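Local coordinates for circadian clock oscillator protein KaiA (Nostoc sp., PDB 1R5Q), which probably stimulates KaiC autophosphorylation as a homodimeric component of the cyanobacterial KaiABC circadian oscillator, at residues R19-L22 with L23-T27. Numbering follows the deposited sequence.
Sequences RQIL and LSYFT
Arg19 and Leu23 run side by side on the last turns of helix 8-24, in the four-helix bundle of the KaiA C-terminal domain. Their aliphatic parts touch alongside, Arg19 CG lying 4.0 Å from Leu23 CD1. The arginine reaches there with CG anti to the backbone N (chi1 174°), then bends at chi3, and its NH2 forms a salt bridge to Glu63 of helix 50-67. The backbone here bonds as an alpha helix: Leu23 N donates to Arg19 O at 3.0 Å, almost straight at 171°.

From Ser24 on, bonds to the residue three back appear: Ser24 N to Ile21 O at 3.2 Å, from well above the carbonyl plane, and Tyr25 N to Leu22 O. Ser24 turns its OG, placed between its own N and carbonyl carbon, back to Gln20 O at 3.2 Å, supplementing a weak bond from its amide. Tyr25 CD1 lies 4.4 Å from Ile21 CG2, a loose apolar contact, while its OH bonds Asp87 of helix 82-100. Ile21 packs against Ile36 and Phe39 of helix 33-45 and Thr84 of helix 82-100. Ser24 to Thr27 form a type I beta turn, closed by Thr27 N to Ser24 O. Within it Tyr25 CD2 sits 3.7 Å above the Phe26 ring, over its centre, and Phe26 CE1 lies in plane at the Tyr25 edge. Leu22 O also takes a water at 2.7 Å, and that water accepts from Phe26 N.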
loop_
_atom_site.group_PDB
_atom_site.type_symbol
_atom_site.label_atom_id
_atom_site.label_comp_id
_atom_site.label_asym_id
_atom_site.label_seq_id
_atom_site.Cartn_x
_atom_site.Cartn_y
_atom_site.Cartn_z
ATOM N N ARG A 19 1.685 5.029 2.918
ATOM C CA ARG A 19 2.890 5.671 3.458
ATOM C C ARG A 19 2.979 5.330 4.951
ATOM O O ARG A 19 4.027 4.920 5.446
ATOM C CB ARG A 19 2.828 7.198 3.281
ATOM C CG ARG A 19 3.989 7.928 3.969
ATOM C CD ARG A 19 3.849 9.446 3.919
ATOM N NE ARG A 19 4.005 9.973 2.567
ATOM C CZ ARG A 19 3.006 10.497 1.862
ATOM N NH1 ARG A 19 1.784 10.563 2.393
ATOM N NH2 ARG A 19 3.225 10.952 0.628
ATOM N N GLN A 20 1.872 5.503 5.665
ATOM C CA GLN A 20 1.838 5.191 7.090
ATOM C C GLN A 20 2.108 3.695 7.369
ATOM O O GLN A 20 2.678 3.352 8.409
ATOM C CB GLN A 20 0.496 5.628 7.697
ATOM C CG GLN A 20 0.315 7.170 7.814
ATOM C CD GLN A 20 1.536 7.885 8.430
ATOM O OE1 GLN A 20 2.059 7.473 9.476
ATOM N NE2 GLN A 20 1.992 8.965 7.777
ATOM N N ILE A 21 1.714 2.803 6.453
ATOM C CA ILE A 21 1.978 1.368 6.647
ATOM C C ILE A 21 3.487 1.140 6.499
ATOM O O ILE A 21 4.113 0.443 7.311
ATOM C CB ILE A 21 1.214 0.485 5.596
ATOM C CG1 ILE A 21 -0.286 0.493 5.910
ATOM C CG2 ILE A 21 1.772 -0.977 5.601
ATOM C CD1 ILE A 21 -1.179 0.006 4.759
ATOM N N LEU A 22 4.085 1.718 5.469
ATOM C CA LEU A 22 5.519 1.555 5.288
ATOM C C LEU A 22 6.298 2.078 6.519
ATOM O O LEU A 22 7.155 1.387 7.046
ATOM C CB LEU A 22 5.992 2.311 4.044
ATOM C CG LEU A 22 5.598 1.763 2.662
ATOM C CD1 LEU A 22 5.914 2.788 1.576
ATOM C CD2 LEU A 22 6.331 0.454 2.403
ATOM N N LEU A 23 5.982 3.294 6.965
ATOM C CA LEU A 23 6.678 3.903 8.093
ATOM C C LEU A 23 6.465 3.209 9.431
ATOM O O LEU A 23 7.214 3.445 10.385
ATOM C CB LEU A 23 6.305 5.387 8.201
ATOM C CG LEU A 23 6.721 6.203 6.961
ATOM C CD1 LEU A 23 6.380 7.689 7.134
ATOM C CD2 LEU A 23 8.217 6.010 6.727
ATOM N N SER A 24 5.449 2.361 9.535
ATOM C CA SER A 24 5.266 1.664 10.796
ATOM C C SER A 24 5.471 0.166 10.613
ATOM O O SER A 24 5.353 -0.598 11.571
ATOM C CB SER A 24 3.870 1.917 11.343
ATOM O OG SER A 24 2.938 1.120 10.655
ATOM N N TYR A 25 5.809 -0.255 9.394
ATOM C CA TYR A 25 5.951 -1.679 9.109
ATOM C C TYR A 25 6.975 -2.457 9.926
ATOM O O TYR A 25 6.766 -3.631 10.259
ATOM C CB TYR A 25 6.268 -1.917 7.635
ATOM C CG TYR A 25 6.039 -3.367 7.252
ATOM C CD1 TYR A 25 4.739 -3.853 7.040
ATOM C CD2 TYR A 25 7.106 -4.269 7.145
ATOM C CE1 TYR A 25 4.509 -5.187 6.741
ATOM C CE2 TYR A 25 6.874 -5.620 6.834
ATOM C CZ TYR A 25 5.574 -6.061 6.642
ATOM O OH TYR A 25 5.331 -7.387 6.401
ATOM N N PHE A 26 8.102 -1.823 10.214
ATOM C CA PHE A 26 9.127 -2.504 10.975
ATOM C C PHE A 26 9.119 -2.117 12.453
ATOM O O PHE A 26 10.125 -2.264 13.149
ATOM C CB PHE A 26 10.482 -2.269 10.310
ATOM C CG PHE A 26 10.608 -2.950 8.965
ATOM C CD1 PHE A 26 10.589 -4.341 8.878
ATOM C CD2 PHE A 26 10.761 -2.203 7.791
ATOM C CE1 PHE A 26 10.728 -4.983 7.640
ATOM C CE2 PHE A 26 10.900 -2.832 6.545
ATOM C CZ PHE A 26 10.887 -4.229 6.468
ATOM N N THR A 27 7.965 -1.633 12.914
ATOM C CA THR A 27 7.737 -1.261 14.312
ATOM C C THR A 27 6.737 -2.294 14.851
ATOM O O THR A 27 6.501 -3.330 14.233
ATOM C CB THR A 27 7.071 0.136 14.458
ATOM O OG1 THR A 27 7.852 1.126 13.779
ATOM C CG2 THR A 27 6.977 0.538 15.938
HETATM O O HOH W 1 8.947 0.788 9.004
#